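Local coordinates for protein pyridoxine 4-oxidase (PDB 4HA6) that oxidises pyridoxine at its 4-hydroxymethyl group to pyridoxal, using bound FAD and molecular oxygen, as a member of the GMC oxidoreductase family, at residues A[32-37]-A[78-82]; A[139-143]-A[193-199]; A[117-121]-A[495-499]; A[367-371]-A[383-387]; A[99-103]-A[481-486]. All coordinates share one frame; numbering follows the deposited sequence.

Contact 1: residues A[32-37]-A[78-82]; sequences EAGEEP and GRLIG. With FAD (flavin-adenine dinucleotide), chain B.
G34 and L80 bring their two irregular segments to a CA–CA separation of 3.7 Å, and one step further on the amide N of I81 donates to E35 O at 3.1 Å. Such closeness is possible because residue 34 is glycine: a CB there would run into R79 O, whereas the bare CA turns a hydrogen to that oxygen in a weak CA-H...O contact. A water accepts from E35 N and donates to R79 O, linking the segments again beside it. E32 carries the contact with the cofactor. Its CG stands anti to the backbone N (chi1 166°) and the chain then folds at chi2, bringing the carboxylate over to the adenosine ribose. There FAD O3B donates to E32 OE1 at 2.9 Å and FAD O2B donates to E32 OE2 at 2.6 Å. E32 OE2 also takes the amide of G34 on its anti side but tilted well out of the carboxylate plane, at 2.7 Å from G34 N, while G9 N serves OE1, so both oxygens are doubly gripped. With an alanine here, the two ribose hydroxyls and the G34 amide would probably be left without their shared acceptor. Behind the carboxylate, I81 CD1 lies 3.7 Å from E32 CB, and I81 CG1 is 3.5 Å from E36 OE1, whose carboxylate pairs with R205. R79 makes a cation-pi contact with W58, which also binds FAD. An acidic residue just after the second strand of the parallel sheet, holding the adenosine ribose, is characteristic of Rossmann-type FAD-binding domains, as in the GMC oxidoreductase family.

Contact 2: residues A[139-143]-A[193-199]; sequences GPLPI and VTAADAW
P140 lays its ring over one face of the W199 indole as a bump on a flat surface. P140 CG stands 3.4 Å from W199 NE1, towards the rim, while P140 CB makes a CH-pi contact with the five-membered ring. With CG anti to the carbonyl carbon (chi1 -79°), the W199 side chain reaches from the helix to slide beneath the proline. Next to it, the A198 methyl fills the hollow formed by the backbone of P140 and L141, its CB 3.4 Å from P140 O. L141 then leans across the far end of the indole, CG meeting W199 CH2 at 4.0 Å. At the other end V193 and P142 meet at about a right angle, V193 CG1 against P142 CD at 3.7 Å. A water gives one hydrogen to P140 O and the other to A198 O, bridging the polar backbone beside the apolar fit. W199 is further lodged against L15 and A18 of helix 11-20 and L494 of helix 490-506. The knobby surface belongs to a helix begun by a capping box: D197 N donates to T194 OG1 at 3.0 Å and T194 N donates to D197 OD2; the helix then carries A198 and W199 against P140 and the short strand 141-142 that follows it.

Contact 3: residues A[117-121]-A[495-499]; sequences LLPVF and AIAET
A495 and F121 touch where the methyl CB of the alanine comes obliquely to the phenyl ring, 3.6 Å from F121 CE2. The same methyl is bordered by V120, whose CG1 lies 4.1 Å from A495 CB. V120 has its CB directed toward the partner helix. Its CG1 is anti to the backbone N (chi1 169°), which carries it obliquely across the aliphatic part of E498, 3.6 Å from E498 CG. V120 CG2 and L117 CD2 turn to the T499 methyl; those two contacts are less sure, because T499 CG2 is modelled too near a backbone oxygen. With these small and branched residues between them, helices 114-124 and 490-506 pass almost at right angles, their axes in these segments 9.6 Å apart and 100° between directions. This near-perpendicular helix packing joins helix 114-124 to helix 490-506, which follows the last strand of the Rossmann-type sheet and begins at the FAD-binding residue H490. Beyond the first shell, the E498 carboxylate runs on to salt bridges with R19 and R502, which hold the stem that V120 rests on. Helix 114-124 is kinked at P119: the ring nitrogen there has no hydrogen to give, and V120 N makes only a weak bond to L117 O. On the side of L117 and F121, F100 of helix 97-107 packs against both. The other flank of helix 490-506 leans on helix 11-20, A497 touching A12 and L15.

Contact 4: residues A[367-371]-A[383-387]; sequences SRGSV and IIDPA
S370 and D385 form a hydrogen-bonded pair of a two-stranded antiparallel beta hairpin, 370-372 with 383-385. Its backbone bonds run both ways: D385 N donates to S370 O at 2.9 Å, and S370 N returns a bond to D385 O at 3.0 Å. CA-H...O contacts extend the ladder, V371 CA meeting I383 O at 3.4 Å and G369 CA meeting D385 O at 3.1 Å. A side chain on G369 would run into that same oxygen. Apolar contact is made by V371 and I384, the neighbouring non-hydrogen-bonded pair. Their side chains lie side by side, CG1 to CG1 at 3.9 Å, since V371 CG1 stands anti to its backbone nitrogen (chi1 -168°), and both rest on L254 of helix 252-262. The other face, with S370 and D385, is wet. One water joins S370 OG to I383 O and a second joins it to D385 OD1. Where the strands part, the S367 hydroxyl is hydrogen-bonded to D394, and an Asx turn closes the second segment, D385 OD2 accepting from A387 N, 2.9 Å away and above the carboxylate plane. That turn sets the A387 methyl against the opposing backbone, its CB 3.5 Å from R368 O.

Contact 5: residues A[99-103]-A[481-486]; sequences DFQAW and MPNLTA
W103 and N483 join helix 97-107 to the loop that leads from the last strand of the Rossmann-type parallel sheet, 473-475, into helix 490-506. At CB the indole leaves the helix with CG anti to the carbonyl carbon (chi1 -71°), which lays the ring against P482 and N483. Above its five-membered ring sits P482 CD, 3.6 Å from the centroid and only 3° off the normal, a CH-pi contact; F100 CD1 lies over the opposite face. W103 CD1 comes next, 3.4 Å from N483 OD1, the amide plane steeply inclined to the ring. The indole N-H then spends its hydrogen on the backbone: W103 NE1 donates to N483 O at 3.0 Å, in the carbonyl plane on a lone pair. Farther out, W103 CZ2 meets M481 CE at 3.7 Å edge-on, and W103 CH2 approaches M481 CG at 4.0 Å. A phenylalanine in its place would probably leave N483 O without this donor and open a gap beside P482 and M481. The N483 side chain answers the helix, ND2 giving a nearly straight bond to D99 O at 3.3 Å and another to L484 O. D99 holds the loop's far end, its OD1 engaged by H364 and Q330. D99 OD2 takes the backbone amide from above the carboxylate plane, 2.6 Å from A486 N.

From the N terminus, the chain first closes a modest loop at contact 1, bringing 78-82 back beside the end of the second Rossmann-type strand. Segments 99-103 and 117-121, on successive helices, then open contacts 5 and 3, which stay unclosed for more than 370 residues. Within that span contact 2 closes a loop of some fifty residues, and much later contact 4 closes a short hairpin. Contact 5 is completed at 481-486 and contact 3 at 495-499, so these two cross and tie helices 97-107 and 114-124 to the C-terminal loop and helix 490-506. They touch where I496 packs on W103 and M481. Contacts 1 and 2 meet at A196, packed on I81 and G82.

Contact 1: residues A[32-37]-A[78-82]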
# COMPACT_ATOMS: atom_id res chain seq x y z
N GLU A 32 -12.39 -14.76 -4.17
CA GLU A 32 -11.94 -14.05 -2.98
C GLU A 32 -11.91 -14.95 -1.75
O GLU A 32 -12.88 -15.65 -1.46
CB GLU A 32 -12.84 -12.82 -2.70
CG GLU A 32 -12.67 -12.21 -1.30
CD GLU A 32 -11.23 -11.77 -1.01
OE1 GLU A 32 -10.53 -11.37 -1.98
OE2 GLU A 32 -10.82 -11.83 0.17
N ALA A 33 -10.80 -14.92 -1.02
CA ALA A 33 -10.65 -15.74 0.17
C ALA A 33 -11.62 -15.32 1.29
O ALA A 33 -12.10 -16.15 2.07
CB ALA A 33 -9.20 -15.69 0.67
N GLY A 34 -11.90 -14.03 1.38
CA GLY A 34 -12.73 -13.54 2.47
C GLY A 34 -14.22 -13.54 2.17
O GLY A 34 -14.66 -14.04 1.13
N GLU A 35 -15.00 -12.97 3.09
CA GLU A 35 -16.45 -12.87 2.93
C GLU A 35 -16.82 -11.47 2.46
O GLU A 35 -15.95 -10.60 2.35
CB GLU A 35 -17.15 -13.15 4.26
CG GLU A 35 -16.69 -14.44 4.98
CD GLU A 35 -17.14 -15.72 4.29
OE1 GLU A 35 -16.83 -16.82 4.81
OE2 GLU A 35 -17.79 -15.64 3.23
N GLU A 36 -18.09 -11.25 2.16
CA GLU A 36 -18.56 -9.90 1.87
C GLU A 36 -18.60 -9.15 3.20
O GLU A 36 -18.73 -9.77 4.26
CB GLU A 36 -19.95 -9.93 1.21
CG GLU A 36 -19.97 -10.51 -0.20
CD GLU A 36 -19.51 -9.53 -1.26
OE1 GLU A 36 -19.42 -9.93 -2.44
OE2 GLU A 36 -19.26 -8.35 -0.93
N PRO A 37 -18.46 -7.82 3.15
CA PRO A 37 -18.44 -7.04 4.40
C PRO A 37 -19.81 -6.99 5.07
O PRO A 37 -20.83 -6.98 4.37
CB PRO A 37 -18.00 -5.65 3.94
CG PRO A 37 -18.44 -5.57 2.51
CD PRO A 37 -18.28 -6.96 1.96
N GLY A 78 -6.18 -6.98 4.45
CA GLY A 78 -7.58 -7.26 4.19
C GLY A 78 -7.85 -8.68 3.71
O GLY A 78 -7.20 -9.15 2.77
N ARG A 79 -8.81 -9.36 4.36
CA ARG A 79 -9.30 -10.68 3.92
C ARG A 79 -10.83 -10.65 3.78
O ARG A 79 -11.56 -11.17 4.64
CB ARG A 79 -8.90 -11.79 4.90
CG ARG A 79 -9.25 -13.21 4.41
CD ARG A 79 -9.62 -14.16 5.56
NE ARG A 79 -8.44 -14.83 6.09
CZ ARG A 79 -7.97 -14.66 7.32
NH1 ARG A 79 -8.59 -13.86 8.17
NH2 ARG A 79 -6.87 -15.31 7.70
N LEU A 80 -11.31 -10.05 2.69
CA LEU A 80 -12.73 -9.85 2.42
C LEU A 80 -12.83 -9.08 1.11
O LEU A 80 -11.81 -8.55 0.63
CB LEU A 80 -13.44 -9.07 3.55
CG LEU A 80 -13.21 -7.56 3.73
CD1 LEU A 80 -14.17 -6.98 4.76
CD2 LEU A 80 -11.75 -7.25 4.11
N ILE A 81 -14.03 -9.02 0.54
CA ILE A 81 -14.23 -8.30 -0.71
C ILE A 81 -13.81 -6.85 -0.49
O ILE A 81 -14.31 -6.17 0.42
CB ILE A 81 -15.70 -8.41 -1.20
CG1 ILE A 81 -15.94 -9.78 -1.84
CG2 ILE A 81 -16.01 -7.31 -2.21
CD1 ILE A 81 -15.22 -10.00 -3.17
N GLY A 82 -12.85 -6.38 -1.28
CA GLY A 82 -12.30 -5.05 -1.10
C GLY A 82 -10.89 -5.07 -0.55
O GLY A 82 -10.15 -4.08 -0.67
PA FAD B . -5.13 -6.33 -1.43
O1A FAD B . -6.02 -5.10 -1.57
O2A FAD B . -4.54 -6.65 -0.08
O5B FAD B . -5.99 -7.59 -1.96
C5B FAD B . -5.61 -8.96 -1.78
C4B FAD B . -6.92 -9.74 -1.79
O4B FAD B . -6.74 -11.08 -2.25
C3B FAD B . -7.51 -9.83 -0.39
O3B FAD B . -8.90 -9.52 -0.51
C2B FAD B . -7.29 -11.28 0.03
O2B FAD B . -8.32 -11.73 0.92
C1B FAD B . -7.30 -12.01 -1.31
N9A FAD B . -6.47 -13.25 -1.36
C8A FAD B . -5.22 -13.42 -0.87
N7A FAD B . -4.77 -14.68 -1.13
C5A FAD B . -5.74 -15.34 -1.80
C6A FAD B . -5.91 -16.71 -2.37
N6A FAD B . -4.91 -17.64 -2.28
N1A FAD B . -7.09 -16.99 -2.99
C2A FAD B . -8.08 -16.07 -3.10
N3A FAD B . -7.98 -14.82 -2.61
C4A FAD B . -6.86 -14.40 -1.95
N1 FAD B . -2.65 2.77 0.94
C2 FAD B . -2.86 4.06 0.62
O2 FAD B . -2.53 4.44 -0.53
N3 FAD B . -3.37 4.95 1.49
C4 FAD B . -3.73 4.61 2.73
O4 FAD B . -4.19 5.47 3.54
C4X FAD B . -3.53 3.21 3.17
N5 FAD B . -3.85 2.79 4.41
C5X FAD B . -3.68 1.49 4.77
C6 FAD B . -4.03 1.07 6.05
C7 FAD B . -3.86 -0.26 6.42
C7M FAD B . -4.24 -0.71 7.81
C8 FAD B . -3.31 -1.24 5.44
C8M FAD B . -3.13 -2.68 5.85
C9 FAD B . -2.97 -0.83 4.16
C9A FAD B . -3.13 0.51 3.80
N10 FAD B . -2.78 0.94 2.50
C10 FAD B . -2.97 2.29 2.16
C1' FAD B . -2.23 -0.01 1.53
C2' FAD B . -3.22 -0.41 0.46
O2' FAD B . -4.49 -0.73 1.05
C3' FAD B . -2.64 -1.64 -0.25
O3' FAD B . -1.30 -1.33 -0.66
C4' FAD B . -3.48 -2.04 -1.44
O4' FAD B . -4.83 -2.28 -0.99
C5' FAD B . -2.91 -3.29 -2.14
O5' FAD B . -3.94 -3.86 -2.94
P FAD B . -3.68 -5.26 -3.67
O1P FAD B . -4.73 -5.49 -4.76
O2P FAD B . -2.21 -5.39 -4.02
O3P FAD B . -3.91 -6.30 -2.48
O HOH W 1 -13.92 -11.74 5.46

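Contact 2: residues A[139-143]-A[193-199]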
# COMPACT_ATOMS: atom_id res chain seq x y z
N GLY A 139 -14.55 9.97 -12.54
CA GLY A 139 -14.09 8.60 -12.39
C GLY A 139 -14.80 7.93 -11.23
O GLY A 139 -15.49 8.59 -10.44
N PRO A 140 -14.61 6.62 -11.09
CA PRO A 140 -15.37 5.86 -10.09
C PRO A 140 -14.94 6.11 -8.62
O PRO A 140 -15.75 5.88 -7.71
CB PRO A 140 -15.12 4.40 -10.49
CG PRO A 140 -13.83 4.42 -11.23
CD PRO A 140 -13.77 5.75 -11.94
N LEU A 141 -13.71 6.56 -8.41
CA LEU A 141 -13.14 6.74 -7.07
C LEU A 141 -13.19 8.20 -6.66
O LEU A 141 -12.42 9.01 -7.19
CB LEU A 141 -11.66 6.31 -7.05
CG LEU A 141 -11.05 5.53 -5.88
CD1 LEU A 141 -9.57 5.87 -5.67
CD2 LEU A 141 -11.84 5.64 -4.59
N PRO A 142 -14.06 8.55 -5.69
CA PRO A 142 -14.09 9.93 -5.18
C PRO A 142 -12.77 10.29 -4.51
O PRO A 142 -12.24 9.51 -3.71
CB PRO A 142 -15.21 9.90 -4.13
CG PRO A 142 -16.06 8.74 -4.52
CD PRO A 142 -15.12 7.72 -5.09
N ILE A 143 -12.24 11.46 -4.84
CA ILE A 143 -11.10 12.01 -4.11
C ILE A 143 -11.58 13.27 -3.39
O ILE A 143 -12.08 14.21 -4.02
CB ILE A 143 -9.92 12.39 -5.05
CG1 ILE A 143 -9.69 11.33 -6.14
CG2 ILE A 143 -8.65 12.68 -4.22
CD1 ILE A 143 -9.55 9.89 -5.61
N VAL A 193 -14.80 5.24 1.04
CA VAL A 193 -15.14 4.60 -0.24
C VAL A 193 -14.02 3.64 -0.63
O VAL A 193 -12.86 4.06 -0.79
CB VAL A 193 -15.35 5.65 -1.36
CG1 VAL A 193 -15.67 4.95 -2.66
CG2 VAL A 193 -16.47 6.62 -0.97
N THR A 194 -14.34 2.37 -0.81
CA THR A 194 -13.31 1.38 -1.11
C THR A 194 -13.27 1.04 -2.59
O THR A 194 -14.11 1.50 -3.37
CB THR A 194 -13.56 0.07 -0.35
OG1 THR A 194 -14.69 -0.60 -0.91
CG2 THR A 194 -13.82 0.36 1.11
N ALA A 195 -12.30 0.22 -2.97
CA ALA A 195 -12.24 -0.29 -4.33
C ALA A 195 -13.53 -1.03 -4.65
O ALA A 195 -14.10 -0.86 -5.73
CB ALA A 195 -11.04 -1.21 -4.50
N ALA A 196 -14.00 -1.83 -3.69
CA ALA A 196 -15.21 -2.64 -3.88
C ALA A 196 -16.45 -1.76 -4.03
O ALA A 196 -17.34 -2.05 -4.84
CB ALA A 196 -15.37 -3.63 -2.73
N ASP A 197 -16.51 -0.69 -3.23
CA ASP A 197 -17.58 0.29 -3.34
C ASP A 197 -17.55 0.97 -4.72
O ASP A 197 -18.57 1.13 -5.40
CB ASP A 197 -17.42 1.37 -2.25
CG ASP A 197 -17.67 0.84 -0.85
OD1 ASP A 197 -18.41 -0.16 -0.70
OD2 ASP A 197 -17.12 1.43 0.11
N ALA A 198 -16.37 1.38 -5.14
CA ALA A 198 -16.23 2.17 -6.37
C ALA A 198 -16.46 1.33 -7.62
O ALA A 198 -17.07 1.79 -8.58
CB ALA A 198 -14.86 2.84 -6.40
N TRP A 199 -15.95 0.10 -7.64
CA TRP A 199 -15.99 -0.67 -8.88
C TRP A 199 -17.01 -1.78 -8.89
O TRP A 199 -17.66 -2.02 -9.92
CB TRP A 199 -14.60 -1.20 -9.25
CG TRP A 199 -13.73 -0.16 -9.88
CD1 TRP A 199 -13.70 0.20 -11.20
CD2 TRP A 199 -12.76 0.65 -9.21
NE1 TRP A 199 -12.76 1.20 -11.39
CE2 TRP A 199 -12.18 1.49 -10.18
CE3 TRP A 199 -12.34 0.75 -7.88
CZ2 TRP A 199 -11.19 2.43 -9.85
CZ3 TRP A 199 -11.35 1.67 -7.56
CH2 TRP A 199 -10.79 2.49 -8.54
O HOH W 2 -18.45 4.48 -8.33

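Contact 3: residues A[117-121]-A[495-499]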
# COMPACT_ATOMS: atom_id res chain seq x y z
N LEU A 117 0.87 7.53 -17.36
CA LEU A 117 -0.01 7.18 -16.24
C LEU A 117 -1.05 8.27 -16.00
O LEU A 117 -2.13 8.00 -15.49
CB LEU A 117 0.81 6.93 -14.97
CG LEU A 117 1.51 5.57 -14.96
CD1 LEU A 117 2.34 5.39 -13.72
CD2 LEU A 117 0.50 4.44 -15.09
N LEU A 118 -0.72 9.50 -16.38
CA LEU A 118 -1.61 10.65 -16.15
C LEU A 118 -3.07 10.39 -16.60
O LEU A 118 -4.00 10.54 -15.79
CB LEU A 118 -1.01 11.92 -16.76
CG LEU A 118 -0.99 13.23 -15.96
CD1 LEU A 118 -0.89 13.01 -14.47
CD2 LEU A 118 0.18 14.06 -16.44
N PRO A 119 -3.28 9.96 -17.86
CA PRO A 119 -4.67 9.64 -18.25
C PRO A 119 -5.25 8.45 -17.47
O PRO A 119 -6.47 8.32 -17.39
CB PRO A 119 -4.55 9.25 -19.73
CG PRO A 119 -3.25 9.78 -20.18
CD PRO A 119 -2.35 9.76 -18.99
N VAL A 120 -4.39 7.58 -16.94
CA VAL A 120 -4.86 6.43 -16.16
C VAL A 120 -5.38 6.88 -14.79
O VAL A 120 -6.49 6.52 -14.40
CB VAL A 120 -3.78 5.33 -16.03
CG1 VAL A 120 -4.17 4.27 -15.00
CG2 VAL A 120 -3.50 4.68 -17.39
N PHE A 121 -4.57 7.66 -14.07
CA PHE A 121 -5.01 8.25 -12.80
C PHE A 121 -6.32 9.02 -13.02
O PHE A 121 -7.30 8.83 -12.31
CB PHE A 121 -3.93 9.17 -12.24
CG PHE A 121 -2.81 8.46 -11.55
CD1 PHE A 121 -1.49 8.70 -11.92
CD2 PHE A 121 -3.06 7.55 -10.53
CE1 PHE A 121 -0.44 8.05 -11.29
CE2 PHE A 121 -2.01 6.89 -9.89
CZ PHE A 121 -0.70 7.14 -10.28
N ALA A 495 -3.63 2.27 -10.34
CA ALA A 495 -3.07 2.59 -11.66
C ALA A 495 -2.53 1.34 -12.36
O ALA A 495 -2.75 1.15 -13.55
CB ALA A 495 -2.01 3.67 -11.56
N ILE A 496 -1.85 0.46 -11.62
CA ILE A 496 -1.39 -0.80 -12.20
C ILE A 496 -2.56 -1.62 -12.74
O ILE A 496 -2.48 -2.22 -13.83
CB ILE A 496 -0.62 -1.66 -11.16
CG1 ILE A 496 0.72 -1.01 -10.83
CG2 ILE A 496 -0.35 -3.09 -11.70
CD1 ILE A 496 1.46 -1.70 -9.71
N ALA A 497 -3.64 -1.68 -11.99
CA ALA A 497 -4.76 -2.51 -12.42
C ALA A 497 -5.43 -1.89 -13.66
O ALA A 497 -5.71 -2.60 -14.63
CB ALA A 497 -5.74 -2.70 -11.29
N GLU A 498 -5.65 -0.57 -13.62
CA GLU A 498 -6.28 0.09 -14.76
C GLU A 498 -5.44 -0.05 -16.04
O GLU A 498 -5.99 -0.31 -17.11
CB GLU A 498 -6.58 1.57 -14.48
CG GLU A 498 -7.17 2.35 -15.66
CD GLU A 498 -8.52 1.81 -16.17
OE1 GLU A 498 -8.86 2.10 -17.34
OE2 GLU A 498 -9.24 1.12 -15.42
N THR A 499 -4.11 0.08 -15.95
CA THR A 499 -3.35 -0.06 -17.19
C THR A 499 -3.41 -1.50 -17.72
O THR A 499 -3.44 -1.72 -18.93
CB THR A 499 -1.88 0.56 -17.20
OG1 THR A 499 -0.89 -0.47 -17.20
CG2 THR A 499 -1.63 1.56 -16.10

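Contact 4: residues A[367-371]-A[383-387]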
# COMPACT_ATOMS: atom_id res chain seq x y z
N SER A 367 16.72 -0.61 1.52
CA SER A 367 16.69 -1.99 2.02
C SER A 367 15.71 -2.84 1.21
O SER A 367 14.75 -2.33 0.62
CB SER A 367 16.30 -2.04 3.51
OG SER A 367 17.17 -1.23 4.29
N ARG A 368 15.97 -4.15 1.17
CA ARG A 368 15.15 -5.07 0.38
C ARG A 368 15.03 -6.38 1.14
O ARG A 368 16.04 -6.92 1.61
CB ARG A 368 15.76 -5.31 -1.00
CG ARG A 368 15.75 -4.10 -1.93
CD ARG A 368 14.31 -3.73 -2.33
NE ARG A 368 14.28 -2.67 -3.34
CZ ARG A 368 14.42 -1.37 -3.07
NH1 ARG A 368 14.61 -0.95 -1.82
NH2 ARG A 368 14.36 -0.48 -4.06
N GLY A 369 13.81 -6.88 1.28
CA GLY A 369 13.61 -8.11 2.03
C GLY A 369 13.06 -9.24 1.19
O GLY A 369 13.22 -9.26 -0.04
N SER A 370 12.40 -10.19 1.84
CA SER A 370 11.89 -11.35 1.10
C SER A 370 10.73 -11.98 1.82
O SER A 370 10.58 -11.81 3.04
CB SER A 370 12.99 -12.39 0.91
OG SER A 370 13.36 -12.98 2.16
N VAL A 371 9.88 -12.67 1.05
CA VAL A 371 8.83 -13.53 1.61
C VAL A 371 9.04 -14.93 1.03
O VAL A 371 9.26 -15.07 -0.18
CB VAL A 371 7.42 -13.07 1.19
CG1 VAL A 371 6.36 -13.80 2.02
CG2 VAL A 371 7.27 -11.57 1.36
N ILE A 383 7.16 -16.79 5.88
CA ILE A 383 8.38 -16.27 6.48
C ILE A 383 8.69 -14.93 5.82
O ILE A 383 9.12 -14.87 4.67
CB ILE A 383 9.54 -17.24 6.29
CG1 ILE A 383 9.14 -18.65 6.75
CG2 ILE A 383 10.81 -16.74 7.01
CD1 ILE A 383 10.28 -19.65 6.75
N ILE A 384 8.43 -13.85 6.56
CA ILE A 384 8.48 -12.49 6.04
C ILE A 384 9.61 -11.71 6.71
O ILE A 384 9.56 -11.44 7.92
CB ILE A 384 7.15 -11.75 6.31
CG1 ILE A 384 5.98 -12.47 5.63
CG2 ILE A 384 7.23 -10.28 5.85
CD1 ILE A 384 4.62 -12.13 6.25
N ASP A 385 10.63 -11.37 5.92
CA ASP A 385 11.74 -10.57 6.44
C ASP A 385 11.84 -9.28 5.66
O ASP A 385 12.50 -9.24 4.64
CB ASP A 385 13.06 -11.34 6.32
CG ASP A 385 14.28 -10.48 6.67
OD1 ASP A 385 15.40 -10.81 6.23
OD2 ASP A 385 14.11 -9.46 7.37
N PRO A 386 11.19 -8.20 6.16
CA PRO A 386 11.22 -6.93 5.44
C PRO A 386 12.62 -6.29 5.43
O PRO A 386 12.79 -5.33 4.68
CB PRO A 386 10.24 -6.04 6.23
CG PRO A 386 10.14 -6.69 7.59
CD PRO A 386 10.31 -8.16 7.34
N ALA A 387 13.57 -6.80 6.22
CA ALA A 387 14.93 -6.23 6.31
C ALA A 387 14.91 -4.75 6.65
O ALA A 387 15.64 -3.94 6.06
CB ALA A 387 15.71 -6.46 5.02
O HOH W 3 11.79 -14.51 3.95
O HOH W 4 15.23 -11.49 3.57

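Contact 5: residues A[99-103]-A[481-486]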
# COMPACT_ATOMS: atom_id res chain seq x y z
N ASP A 99 9.25 8.79 -9.11
CA ASP A 99 9.01 7.43 -8.63
C ASP A 99 8.76 6.51 -9.81
O ASP A 99 9.22 5.37 -9.85
CB ASP A 99 7.76 7.34 -7.74
CG ASP A 99 7.85 8.18 -6.48
OD1 ASP A 99 8.96 8.61 -6.11
OD2 ASP A 99 6.79 8.37 -5.82
N PHE A 100 8.01 7.03 -10.78
CA PHE A 100 7.59 6.23 -11.92
C PHE A 100 8.65 6.19 -13.01
O PHE A 100 8.69 5.25 -13.80
CB PHE A 100 6.23 6.73 -12.44
CG PHE A 100 5.13 6.59 -11.44
CD1 PHE A 100 4.56 5.34 -11.19
CD2 PHE A 100 4.69 7.69 -10.71
CE1 PHE A 100 3.54 5.20 -10.25
CE2 PHE A 100 3.66 7.56 -9.77
CZ PHE A 100 3.10 6.32 -9.54
N GLN A 101 9.53 7.20 -13.04
CA GLN A 101 10.68 7.15 -13.93
C GLN A 101 11.49 5.89 -13.65
O GLN A 101 12.00 5.25 -14.57
CB GLN A 101 11.57 8.39 -13.77
CG GLN A 101 12.79 8.38 -14.70
CD GLN A 101 12.41 8.30 -16.17
OE1 GLN A 101 11.61 9.10 -16.67
NE2 GLN A 101 12.97 7.32 -16.89
N ALA A 102 11.61 5.54 -12.37
CA ALA A 102 12.31 4.32 -11.98
C ALA A 102 11.60 3.06 -12.48
O ALA A 102 12.26 2.06 -12.78
CB ALA A 102 12.51 4.27 -10.46
N TRP A 103 10.27 3.11 -12.57
CA TRP A 103 9.52 1.98 -13.14
C TRP A 103 9.81 1.84 -14.63
O TRP A 103 9.85 0.71 -15.15
CB TRP A 103 8.00 2.16 -12.97
CG TRP A 103 7.48 2.02 -11.56
CD1 TRP A 103 8.19 2.11 -10.40
CD2 TRP A 103 6.12 1.75 -11.18
NE1 TRP A 103 7.36 1.92 -9.32
CE2 TRP A 103 6.08 1.69 -9.77
CE3 TRP A 103 4.93 1.53 -11.89
CZ2 TRP A 103 4.90 1.44 -9.06
CZ3 TRP A 103 3.75 1.29 -11.18
CH2 TRP A 103 3.75 1.24 -9.78
N MET A 481 5.30 -3.91 -8.33
CA MET A 481 5.98 -2.61 -8.21
C MET A 481 7.49 -2.78 -8.14
O MET A 481 7.99 -3.43 -7.22
CB MET A 481 5.49 -1.87 -6.95
CG MET A 481 3.99 -1.60 -6.95
SD MET A 481 3.36 -0.83 -5.43
CE MET A 481 4.29 0.73 -5.46
N PRO A 482 8.21 -2.21 -9.12
CA PRO A 482 9.68 -2.26 -9.07
C PRO A 482 10.19 -1.58 -7.81
O PRO A 482 11.12 -2.07 -7.17
CB PRO A 482 10.10 -1.47 -10.33
CG PRO A 482 8.93 -1.70 -11.30
CD PRO A 482 7.71 -1.66 -10.40
N ASN A 483 9.57 -0.45 -7.47
CA ASN A 483 9.91 0.27 -6.26
C ASN A 483 8.70 1.02 -5.71
O ASN A 483 7.79 1.39 -6.44
CB ASN A 483 11.05 1.27 -6.52
CG ASN A 483 10.76 2.19 -7.70
OD1 ASN A 483 11.22 1.95 -8.81
ND2 ASN A 483 9.96 3.23 -7.46
N LEU A 484 8.72 1.21 -4.40
CA LEU A 484 7.80 2.06 -3.67
C LEU A 484 7.65 3.44 -4.31
O LEU A 484 8.65 4.03 -4.75
CB LEU A 484 8.37 2.25 -2.28
CG LEU A 484 7.71 1.82 -0.97
CD1 LEU A 484 6.47 0.96 -1.15
CD2 LEU A 484 8.73 1.16 -0.06
N THR A 485 6.42 3.96 -4.36
CA THR A 485 6.21 5.39 -4.59
C THR A 485 6.63 6.11 -3.33
O THR A 485 6.90 5.46 -2.32
CB THR A 485 4.75 5.70 -4.88
OG1 THR A 485 3.94 5.14 -3.84
CG2 THR A 485 4.35 5.07 -6.21
N ALA A 486 6.69 7.44 -3.37
CA ALA A 486 7.15 8.19 -2.19
C ALA A 486 6.24 8.03 -0.96
O ALA A 486 6.71 8.07 0.19
CB ALA A 486 7.34 9.69 -2.52